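Local structure of short chain dehydrogenase (Salmonella typhi, 3G1T) at residues A89-H100 with L140-F151; R28-R36 with V54-Q62. The protein probably acts as an NAD(P)-dependent oxidoreductase of the short-chain dehydrogenase family, built on a Rossmann fold, although its substrate is not established. All blocks are in the same frame, centred on the assembly; numbering follows the deposited sequence.

Contact 1: A89-H100 with L140-F151; sequences AAHYPRLDGVLH and LLLKSDAGSLVF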
loop_
_atom_site.group_PDB
_atom_site.type_symbol
_atom_site.label_atom_id
_atom_site.label_comp_id
_atom_site.label_asym_id
_atom_site.label_seq_id
_atom_site.Cartn_x
_atom_site.Cartn_y
_atom_site.Cartn_z
ATOM N N ALA A 89 -2.026 29.199 2.188
ATOM C CA ALA A 89 -1.177 29.981 3.110
ATOM C C ALA A 89 -1.366 31.512 2.928
ATOM O O ALA A 89 -1.135 32.303 3.855
ATOM C CB ALA A 89 0.281 29.599 2.988
ATOM N N ALA A 90 -1.816 31.898 1.744
ATOM C CA ALA A 90 -1.982 33.330 1.411
ATOM C C ALA A 90 -3.282 33.883 1.970
ATOM O O ALA A 90 -3.422 35.105 2.168
ATOM C CB ALA A 90 -1.894 33.545 -0.095
ATOM N N HIS A 91 -4.255 33.004 2.196
ATOM C CA HIS A 91 -5.558 33.408 2.741
ATOM C C HIS A 91 -5.772 33.062 4.212
ATOM O O HIS A 91 -6.649 33.657 4.862
ATOM C CB HIS A 91 -6.688 32.823 1.881
ATOM C CG HIS A 91 -6.866 33.515 0.553
ATOM N ND1 HIS A 91 -6.953 34.888 0.428
ATOM C CD2 HIS A 91 -7.000 33.020 -0.703
ATOM C CE1 HIS A 91 -7.135 35.210 -0.844
ATOM N NE2 HIS A 91 -7.165 34.092 -1.553
ATOM N N TYR A 92 -4.985 32.111 4.746
ATOM C CA TYR A 92 -5.194 31.575 6.110
ATOM C C TYR A 92 -3.918 31.344 6.878
ATOM O O TYR A 92 -2.912 30.964 6.260
ATOM C CB TYR A 92 -5.884 30.199 6.051
ATOM C CG TYR A 92 -7.244 30.265 5.388
ATOM C CD1 TYR A 92 -8.343 30.823 6.055
ATOM C CD2 TYR A 92 -7.406 29.829 4.101
ATOM C CE1 TYR A 92 -9.600 30.893 5.440
ATOM C CE2 TYR A 92 -8.645 29.894 3.457
ATOM C CZ TYR A 92 -9.739 30.408 4.145
ATOM O OH TYR A 92 -10.956 30.477 3.473
ATOM N N PRO A 93 -3.956 31.495 8.219
ATOM C CA PRO A 93 -2.715 31.328 8.993
ATOM C C PRO A 93 -2.358 29.886 9.383
ATOM O O PRO A 93 -1.316 29.625 9.974
ATOM C CB PRO A 93 -2.998 32.130 10.264
ATOM C CG PRO A 93 -4.570 31.934 10.493
ATOM C CD PRO A 93 -5.016 32.145 9.031
ATOM N N ARG A 94 -3.250 28.950 9.084
ATOM C CA ARG A 94 -3.113 27.609 9.604
ATOM C C ARG A 94 -4.148 26.711 8.861
ATOM O O ARG A 94 -5.080 27.180 8.185
ATOM C CB ARG A 94 -3.435 27.561 11.103
ATOM C CG ARG A 94 -4.933 27.855 11.434
ATOM C CD ARG A 94 -5.187 27.882 12.958
ATOM N NE ARG A 94 -6.614 28.242 13.099
ATOM C CZ ARG A 94 -7.069 29.491 13.221
ATOM N NH1 ARG A 94 -6.232 30.567 13.216
ATOM N NH2 ARG A 94 -8.380 29.696 13.248
ATOM N N LEU A 95 -3.903 25.412 8.927
ATOM C CA LEU A 95 -4.993 24.471 8.761
ATOM C C LEU A 95 -5.202 23.790 10.113
ATOM O O LEU A 95 -4.266 23.110 10.656
ATOM C CB LEU A 95 -4.693 23.392 7.737
ATOM C CG LEU A 95 -4.716 23.887 6.272
ATOM C CD1 LEU A 95 -4.146 22.867 5.276
ATOM C CD2 LEU A 95 -6.235 24.144 5.892
ATOM N N ASP A 96 -6.432 23.781 10.558
ATOM C CA ASP A 96 -6.812 22.952 11.689
ATOM C C ASP A 96 -7.165 21.499 11.367
ATOM O O ASP A 96 -7.150 20.669 12.259
ATOM C CB ASP A 96 -7.977 23.644 12.445
ATOM C CG ASP A 96 -7.513 24.973 13.069
ATOM O OD1 ASP A 96 -6.554 25.011 13.872
ATOM O OD2 ASP A 96 -8.020 26.023 12.641
ATOM N N GLY A 97 -7.487 21.216 10.092
ATOM C CA GLY A 97 -7.848 19.830 9.761
ATOM C C GLY A 97 -7.687 19.680 8.275
ATOM O O GLY A 97 -7.796 20.642 7.502
ATOM N N VAL A 98 -7.468 18.419 7.924
ATOM C CA VAL A 98 -7.439 17.903 6.506
ATOM C C VAL A 98 -8.127 16.582 6.522
ATOM O O VAL A 98 -7.730 15.645 7.257
ATOM C CB VAL A 98 -5.990 17.761 6.005
ATOM C CG1 VAL A 98 -5.990 17.103 4.630
ATOM C CG2 VAL A 98 -5.350 19.163 5.860
ATOM N N LEU A 99 -9.247 16.490 5.756
ATOM C CA LEU A 99 -9.969 15.240 5.646
ATOM C C LEU A 99 -9.800 14.820 4.202
ATOM O O LEU A 99 -10.244 15.508 3.261
ATOM C CB LEU A 99 -11.446 15.516 5.961
ATOM C CG LEU A 99 -12.375 14.334 5.697
ATOM C CD1 LEU A 99 -12.007 13.081 6.444
ATOM C CD2 LEU A 99 -13.816 14.768 5.920
ATOM N N HIS A 100 -9.181 13.660 4.031
ATOM C CA HIS A 100 -8.990 13.110 2.668
ATOM C C HIS A 100 -10.124 12.170 2.443
ATOM O O HIS A 100 -10.100 11.061 2.996
ATOM C CB HIS A 100 -7.665 12.311 2.633
ATOM C CG HIS A 100 -6.413 13.149 2.666
ATOM N ND1 HIS A 100 -6.027 13.962 1.625
ATOM C CD2 HIS A 100 -5.405 13.218 3.578
ATOM C CE1 HIS A 100 -4.878 14.542 1.925
ATOM N NE2 HIS A 100 -4.487 14.105 3.104
ATOM N N LEU A 140 1.236 23.929 7.380
ATOM C CA LEU A 140 0.042 24.631 7.775
ATOM C C LEU A 140 -0.670 23.892 8.870
ATOM O O LEU A 140 -1.186 24.524 9.779
ATOM C CB LEU A 140 -0.919 24.762 6.597
ATOM C CG LEU A 140 -0.645 25.986 5.699
ATOM C CD1 LEU A 140 -1.266 25.834 4.299
ATOM C CD2 LEU A 140 -1.172 27.325 6.315
ATOM N N LEU A 141 -0.596 22.573 8.833
ATOM C CA LEU A 141 -1.209 21.781 9.875
ATOM C C LEU A 141 -0.528 21.953 11.203
ATOM O O LEU A 141 -1.195 21.946 12.257
ATOM C CB LEU A 141 -1.264 20.306 9.494
ATOM C CG LEU A 141 -2.403 19.849 8.604
ATOM C CD1 LEU A 141 -2.133 18.480 7.887
ATOM C CD2 LEU A 141 -3.719 19.794 9.460
ATOM N N LEU A 142 0.812 22.119 11.153
ATOM C CA LEU A 142 1.570 22.340 12.397
ATOM C C LEU A 142 1.363 23.705 13.062
ATOM O O LEU A 142 1.708 23.916 14.235
ATOM C CB LEU A 142 3.032 22.047 12.175
ATOM C CG LEU A 142 3.388 20.555 12.062
ATOM C CD1 LEU A 142 4.806 20.574 11.417
ATOM C CD2 LEU A 142 3.325 19.787 13.360
ATOM N N LYS A 143 0.816 24.656 12.308
ATOM C CA LYS A 143 0.413 25.947 12.875
ATOM C C LYS A 143 -0.863 25.863 13.741
ATOM O O LYS A 143 -1.176 26.830 14.491
ATOM C CB LYS A 143 0.226 26.991 11.755
ATOM C CG LYS A 143 1.442 27.370 10.863
ATOM C CD LYS A 143 2.658 27.867 11.655
ATOM C CE LYS A 143 2.824 29.358 11.607
ATOM N NZ LYS A 143 4.074 29.747 12.406
ATOM N N SER A 144 -1.643 24.766 13.630
ATOM C CA SER A 144 -2.828 24.573 14.491
ATOM C C SER A 144 -2.464 24.324 15.988
ATOM O O SER A 144 -1.426 23.692 16.282
ATOM C CB SER A 144 -3.701 23.389 14.008
ATOM O OG SER A 144 -4.866 23.178 14.823
ATOM N N ASP A 145 -3.336 24.729 16.928
ATOM C CA ASP A 145 -3.118 24.375 18.367
ATOM C C ASP A 145 -3.410 22.873 18.595
ATOM O O ASP A 145 -3.032 22.266 19.581
ATOM C CB ASP A 145 -4.073 25.209 19.290
ATOM C CG ASP A 145 -5.565 24.820 19.129
ATOM O OD1 ASP A 145 -6.058 24.801 17.946
ATOM O OD2 ASP A 145 -6.268 24.449 20.146
ATOM N N ALA A 146 -4.129 22.258 17.663
ATOM C CA ALA A 146 -4.432 20.843 17.762
ATOM C C ALA A 146 -4.903 20.335 16.370
ATOM O O ALA A 146 -6.089 20.078 16.135
ATOM C CB ALA A 146 -5.492 20.615 18.846
ATOM N N GLY A 147 -3.954 20.168 15.471
ATOM C CA GLY A 147 -4.276 19.848 14.043
ATOM C C GLY A 147 -4.758 18.403 13.949
ATOM O O GLY A 147 -4.385 17.527 14.751
ATOM N N SER A 148 -5.623 18.132 12.961
ATOM C CA SER A 148 -6.175 16.717 12.831
ATOM C C SER A 148 -6.182 16.353 11.316
ATOM O O SER A 148 -6.765 17.073 10.504
ATOM C CB SER A 148 -7.597 16.626 13.392
ATOM O OG SER A 148 -8.128 15.294 13.221
ATOM N N LEU A 149 -5.462 15.301 10.972
ATOM C CA LEU A 149 -5.301 14.831 9.557
ATOM C C LEU A 149 -6.007 13.436 9.542
ATOM O O LEU A 149 -5.766 12.551 10.405
ATOM C CB LEU A 149 -3.795 14.674 9.280
ATOM C CG LEU A 149 -3.372 13.948 7.974
ATOM C CD1 LEU A 149 -3.866 14.781 6.797
ATOM C CD2 LEU A 149 -1.880 13.899 7.935
ATOM N N VAL A 150 -6.950 13.294 8.618
ATOM C CA VAL A 150 -7.777 12.118 8.606
ATOM C C VAL A 150 -7.679 11.526 7.210
ATOM O O VAL A 150 -7.847 12.262 6.216
ATOM C CB VAL A 150 -9.275 12.469 8.932
ATOM C CG1 VAL A 150 -10.149 11.158 8.735
ATOM C CG2 VAL A 150 -9.330 12.990 10.444
ATOM N N PHE A 151 -7.428 10.217 7.141
ATOM C CA PHE A 151 -7.479 9.473 5.859
ATOM C C PHE A 151 -8.717 8.606 5.803
ATOM O O PHE A 151 -9.276 8.229 6.813
ATOM C CB PHE A 151 -6.235 8.588 5.679
ATOM C CG PHE A 151 -4.929 9.366 5.582
ATOM C CD1 PHE A 151 -4.473 9.883 4.366
ATOM C CD2 PHE A 151 -4.179 9.611 6.771
ATOM C CE1 PHE A 151 -3.218 10.601 4.240
ATOM C CE2 PHE A 151 -2.945 10.340 6.660
ATOM C CZ PHE A 151 -2.464 10.829 5.473
HETATM O O HOH W 1 -5.866 26.611 15.886
#

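Contact 2: R28-R36 with V54-Q62; sequences REAALTYAR and VAQHIADEQ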
loop_
_atom_site.group_PDB
_atom_site.type_symbol
_atom_site.label_atom_id
_atom_site.label_comp_id
_atom_site.label_asym_id
_atom_site.label_seq_id
_atom_site.Cartn_x
_atom_site.Cartn_y
_atom_site.Cartn_z
ATOM N N ARG A 28 -18.784 15.918 0.274
ATOM C CA ARG A 28 -19.762 17.012 0.338
ATOM C C ARG A 28 -20.506 17.112 1.688
ATOM O O ARG A 28 -20.652 18.245 2.241
ATOM C CB ARG A 28 -20.774 16.802 -0.798
ATOM C CG ARG A 28 -21.978 17.674 -0.700
ATOM C CD ARG A 28 -22.974 17.317 -1.850
ATOM N NE ARG A 28 -24.088 18.240 -1.777
ATOM C CZ ARG A 28 -25.138 18.055 -0.976
ATOM N NH1 ARG A 28 -25.201 16.967 -0.206
ATOM N NH2 ARG A 28 -26.147 18.955 -0.956
ATOM N N GLU A 29 -20.966 15.952 2.222
ATOM C CA GLU A 29 -21.601 15.884 3.555
ATOM C C GLU A 29 -20.715 16.424 4.651
ATOM O O GLU A 29 -21.145 17.198 5.493
ATOM C CB GLU A 29 -22.021 14.457 3.942
ATOM C CG GLU A 29 -23.101 14.410 5.025
ATOM C CD GLU A 29 -24.454 14.996 4.544
ATOM O OE1 GLU A 29 -24.730 14.947 3.332
ATOM O OE2 GLU A 29 -25.235 15.468 5.365
ATOM N N ALA A 30 -19.444 16.024 4.659
ATOM C CA ALA A 30 -18.557 16.500 5.718
ATOM C C ALA A 30 -18.315 18.019 5.570
ATOM O O ALA A 30 -18.306 18.749 6.564
ATOM C CB ALA A 30 -17.269 15.692 5.703
ATOM N N ALA A 31 -18.164 18.502 4.346
ATOM C CA ALA A 31 -17.997 19.974 4.144
ATOM C C ALA A 31 -19.216 20.781 4.709
ATOM O O ALA A 31 -19.092 21.746 5.491
ATOM C CB ALA A 31 -17.719 20.291 2.710
ATOM N N LEU A 32 -20.428 20.384 4.312
ATOM C CA LEU A 32 -21.652 20.947 4.895
ATOM C C LEU A 32 -21.738 20.875 6.399
ATOM O O LEU A 32 -22.069 21.890 7.041
ATOM C CB LEU A 32 -22.866 20.185 4.356
ATOM C CG LEU A 32 -23.170 20.535 2.894
ATOM C CD1 LEU A 32 -24.307 19.544 2.510
ATOM C CD2 LEU A 32 -23.641 21.972 2.678
ATOM N N THR A 33 -21.496 19.671 6.958
ATOM C CA THR A 33 -21.588 19.404 8.390
ATOM C C THR A 33 -20.504 20.199 9.143
ATOM O O THR A 33 -20.778 20.851 10.159
ATOM C CB THR A 33 -21.369 17.897 8.731
ATOM O OG1 THR A 33 -22.233 17.056 7.976
ATOM C CG2 THR A 33 -21.695 17.639 10.171
ATOM N N TYR A 34 -19.287 20.150 8.652
ATOM C CA TYR A 34 -18.219 20.999 9.316
ATOM C C TYR A 34 -18.552 22.497 9.336
ATOM O O TYR A 34 -18.401 23.136 10.384
ATOM C CB TYR A 34 -16.843 20.738 8.705
ATOM C CG TYR A 34 -16.286 19.361 8.886
ATOM C CD1 TYR A 34 -16.725 18.524 9.921
ATOM C CD2 TYR A 34 -15.276 18.918 8.034
ATOM C CE1 TYR A 34 -16.179 17.227 10.085
ATOM C CE2 TYR A 34 -14.696 17.651 8.172
ATOM C CZ TYR A 34 -15.117 16.826 9.191
ATOM O OH TYR A 34 -14.471 15.610 9.342
ATOM N N ALA A 35 -19.056 23.037 8.210
ATOM C CA ALA A 35 -19.537 24.445 8.155
ATOM C C ALA A 35 -20.684 24.682 9.169
ATOM O O ALA A 35 -20.704 25.706 9.885
ATOM C CB ALA A 35 -19.907 24.806 6.737
ATOM N N ARG A 36 -21.623 23.738 9.271
ATOM C CA ARG A 36 -22.711 23.858 10.244
ATOM C C ARG A 36 -22.292 23.848 11.718
ATOM O O ARG A 36 -22.988 24.468 12.571
ATOM C CB ARG A 36 -23.758 22.791 9.980
ATOM C CG ARG A 36 -24.573 23.027 8.688
ATOM C CD ARG A 36 -25.298 21.729 8.222
ATOM N NE ARG A 36 -25.995 21.955 6.937
ATOM C CZ ARG A 36 -26.325 20.993 6.062
ATOM N NH1 ARG A 36 -25.988 19.740 6.305
ATOM N NH2 ARG A 36 -26.948 21.304 4.914
ATOM N N VAL A 54 -21.393 23.263 -4.175
ATOM C CA VAL A 54 -21.335 22.910 -2.755
ATOM C C VAL A 54 -21.001 24.169 -1.955
ATOM O O VAL A 54 -21.599 24.480 -0.861
ATOM C CB VAL A 54 -20.307 21.760 -2.494
ATOM C CG1 VAL A 54 -20.186 21.524 -1.048
ATOM C CG2 VAL A 54 -20.753 20.440 -3.173
ATOM N N ALA A 55 -20.038 24.916 -2.466
ATOM C CA ALA A 55 -19.654 26.142 -1.757
ATOM C C ALA A 55 -20.837 27.120 -1.650
ATOM O O ALA A 55 -20.943 27.820 -0.668
ATOM C CB ALA A 55 -18.467 26.817 -2.418
ATOM N N GLN A 56 -21.670 27.195 -2.706
ATOM C CA GLN A 56 -22.846 28.088 -2.728
ATOM C C GLN A 56 -23.904 27.638 -1.717
ATOM O O GLN A 56 -24.540 28.446 -1.068
ATOM C CB GLN A 56 -23.450 28.166 -4.141
ATOM C CG GLN A 56 -22.456 28.677 -5.209
ATOM C CD GLN A 56 -22.790 30.048 -5.834
ATOM O OE1 GLN A 56 -22.341 30.350 -6.948
ATOM N NE2 GLN A 56 -23.553 30.883 -5.100
ATOM N N HIS A 57 -24.031 26.327 -1.553
ATOM C CA HIS A 57 -24.958 25.753 -0.582
ATOM C C HIS A 57 -24.489 26.187 0.812
ATOM O O HIS A 57 -25.284 26.667 1.593
ATOM C CB HIS A 57 -25.025 24.213 -0.798
ATOM C CG HIS A 57 -26.003 23.471 0.083
ATOM N ND1 HIS A 57 -26.377 22.167 -0.175
ATOM C CD2 HIS A 57 -26.706 23.843 1.185
ATOM C CE1 HIS A 57 -27.229 21.749 0.752
ATOM N NE2 HIS A 57 -27.459 22.750 1.580
ATOM N N ILE A 58 -23.188 26.101 1.106
ATOM C CA ILE A 58 -22.669 26.484 2.434
ATOM C C ILE A 58 -22.882 28.005 2.593
ATOM O O ILE A 58 -23.323 28.448 3.667
ATOM C CB ILE A 58 -21.159 26.070 2.595
ATOM C CG1 ILE A 58 -21.007 24.553 2.769
ATOM C CG2 ILE A 58 -20.413 26.856 3.763
ATOM C CD1 ILE A 58 -19.544 24.018 2.501
ATOM N N ALA A 59 -22.589 28.779 1.536
ATOM C CA ALA A 59 -22.784 30.254 1.556
ATOM C C ALA A 59 -24.225 30.614 1.827
ATOM O O ALA A 59 -24.504 31.481 2.672
ATOM C CB ALA A 59 -22.330 30.908 0.293
ATOM N N ASP A 60 -25.132 29.895 1.172
ATOM C CA ASP A 60 -26.592 30.073 1.447
ATOM C C ASP A 60 -26.987 29.808 2.893
ATOM O O ASP A 60 -27.983 30.356 3.387
ATOM C CB ASP A 60 -27.445 29.191 0.558
ATOM C CG ASP A 60 -27.385 29.595 -0.897
ATOM O OD1 ASP A 60 -26.916 30.716 -1.162
ATOM O OD2 ASP A 60 -27.799 28.770 -1.749
ATOM N N GLU A 61 -26.242 28.944 3.567
ATOM C CA GLU A 61 -26.522 28.667 4.968
ATOM C C GLU A 61 -25.667 29.489 5.982
ATOM O O GLU A 61 -26.163 29.840 7.036
ATOM C CB GLU A 61 -26.333 27.183 5.261
ATOM C CG GLU A 61 -27.442 26.260 4.875
ATOM C CD GLU A 61 -27.016 24.798 5.042
ATOM O OE1 GLU A 61 -26.176 24.503 5.967
ATOM O OE2 GLU A 61 -27.476 23.955 4.246
ATOM N N GLN A 62 -24.381 29.731 5.698
ATOM C CA GLN A 62 -23.441 30.376 6.656
ATOM C C GLN A 62 -23.181 31.855 6.377
ATOM O O GLN A 62 -22.680 32.583 7.265
ATOM C CB GLN A 62 -22.082 29.653 6.686
ATOM C CG GLN A 62 -22.144 28.113 6.967
ATOM C CD GLN A 62 -22.981 27.684 8.170
ATOM O OE1 GLN A 62 -23.584 26.614 8.153
ATOM N NE2 GLN A 62 -23.037 28.511 9.203
HETATM O O HOH W 2 -23.378 24.369 5.701
#

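Contact 1: A89-H100 with L140-F151
Strands 97-99 and 147-151 run side by side in parallel, 5° apart in direction, as neighbours in the Rossmann-fold sheet, and helix 116-142 links them in a beta-alpha-beta crossover. The backbone ladder starts at Ser148 N, which donates to Asp96 O. It continues through Val98 N to Ser148 O and Val150 N to Val98 O (2.8 Å), and closes with His100 N to Val150 O. Near the C-terminal part of helix 116-142, Leu95 N donates to Leu140 O at 3.0 Å, from well above the carbonyl plane, while Lys143 N reaches the same oxygen from the opposite face.

Apolar side chains fill both faces of the sheet. Val98 and Leu149 lie alongside each other, and Leu141 crosses Val98 at about a right angle, its CD1 3.9 Å from Val98 CG2. On the other face Leu99 CD1 rests against Val150 CG1. Further along, the rings of His100 and Phe151 are nearly parallel (18°) but displaced, with little ring-over-ring contact; Thr134 holds His100 NE2.

The polar interactions gather at Asp96. Arg94 NE donates to the syn lone pair of Asp96 OD2 (2.7 Å), which lies close to the guanidinium plane, a salt bridge; OD2 also accepts from the backbone of Ile16. A water bridges Asp96 OD1 to Asp145 OD1, and Arg15 pairs with Asp145, which probably eases the closeness of the two carboxylates. Ser144 OG, swung opposite its backbone N (chi1 -180°), donates to the anti lone pair of Asp96 OD1, 2.7 Å from OG, while the same OG accepts from Ala146 N in an ST turn.

Contact 2: R28-R36 with V54-Q62
Helices 28-36 and 54-62 pack side by side in nearly the same direction, their axes 10.1 Å apart and crossing at -20°. Ile58 occupies the middle of the interface: its CG2 presses on Ala35 CB at 3.6 Å, its CG1 meets Leu32 CD2, and its CD1 reaches the Ala31 carbonyl. The small alanines let this branched side chain lie close to the backbone of helix 28-36. Leu32 also serves the ring of His57, placing CD2 squarely over one face, 3.8 Å from the ring centroid and 7° off the normal, a CH-pi contact. At the start of the pair the aliphatic part of Arg28 crosses Val54, with CG 3.9 Å from Val54 CG2; its extended chain brings NH2 to the edge of the His57 ring.

Arg36 and Glu61 form the main polar pair. Arg36 grips the carboxylate side-on in a salt bridge, NE to Glu61 OE1 at 2.7 Å and NH2 to Glu61 OE2 at 2.8 Å, the latter bond almost straight at 176°. The two flat groups are nearly coplanar, while Leu32 CB lies over one face of the guanidinium, off its centre. Beside them the amide of Gln62 packs on the Ala35 carbonyl.

Two bonds to separate oxygens fix the rotation of the carboxylate as well as its distance. The ion pair lies on the partly exposed side of a helix interface whose centre is apolar.

In the fold
Along the chain contact 2 is complete before the first segment of contact 1 begins, and their centres lie about 18 Å apart within the single Rossmann-type domain. Contact 1 joins two central strands of the seven-stranded parallel sheet, together with the ends of helices 78-91 and 116-142; contact 2 joins helices 25-36 and 48-62, which flank strand 40-45 in sequence and pack against it. The two meet directly at Leu99, whose CD2 lies 3.6 Å from Ala30 CB and 3.6 Å from Tyr34 OH. The helix pair therefore covers one face of the sheet, while helix 116-142 covers the other, giving the layered alpha/beta/alpha build of a short-chain dehydrogenase.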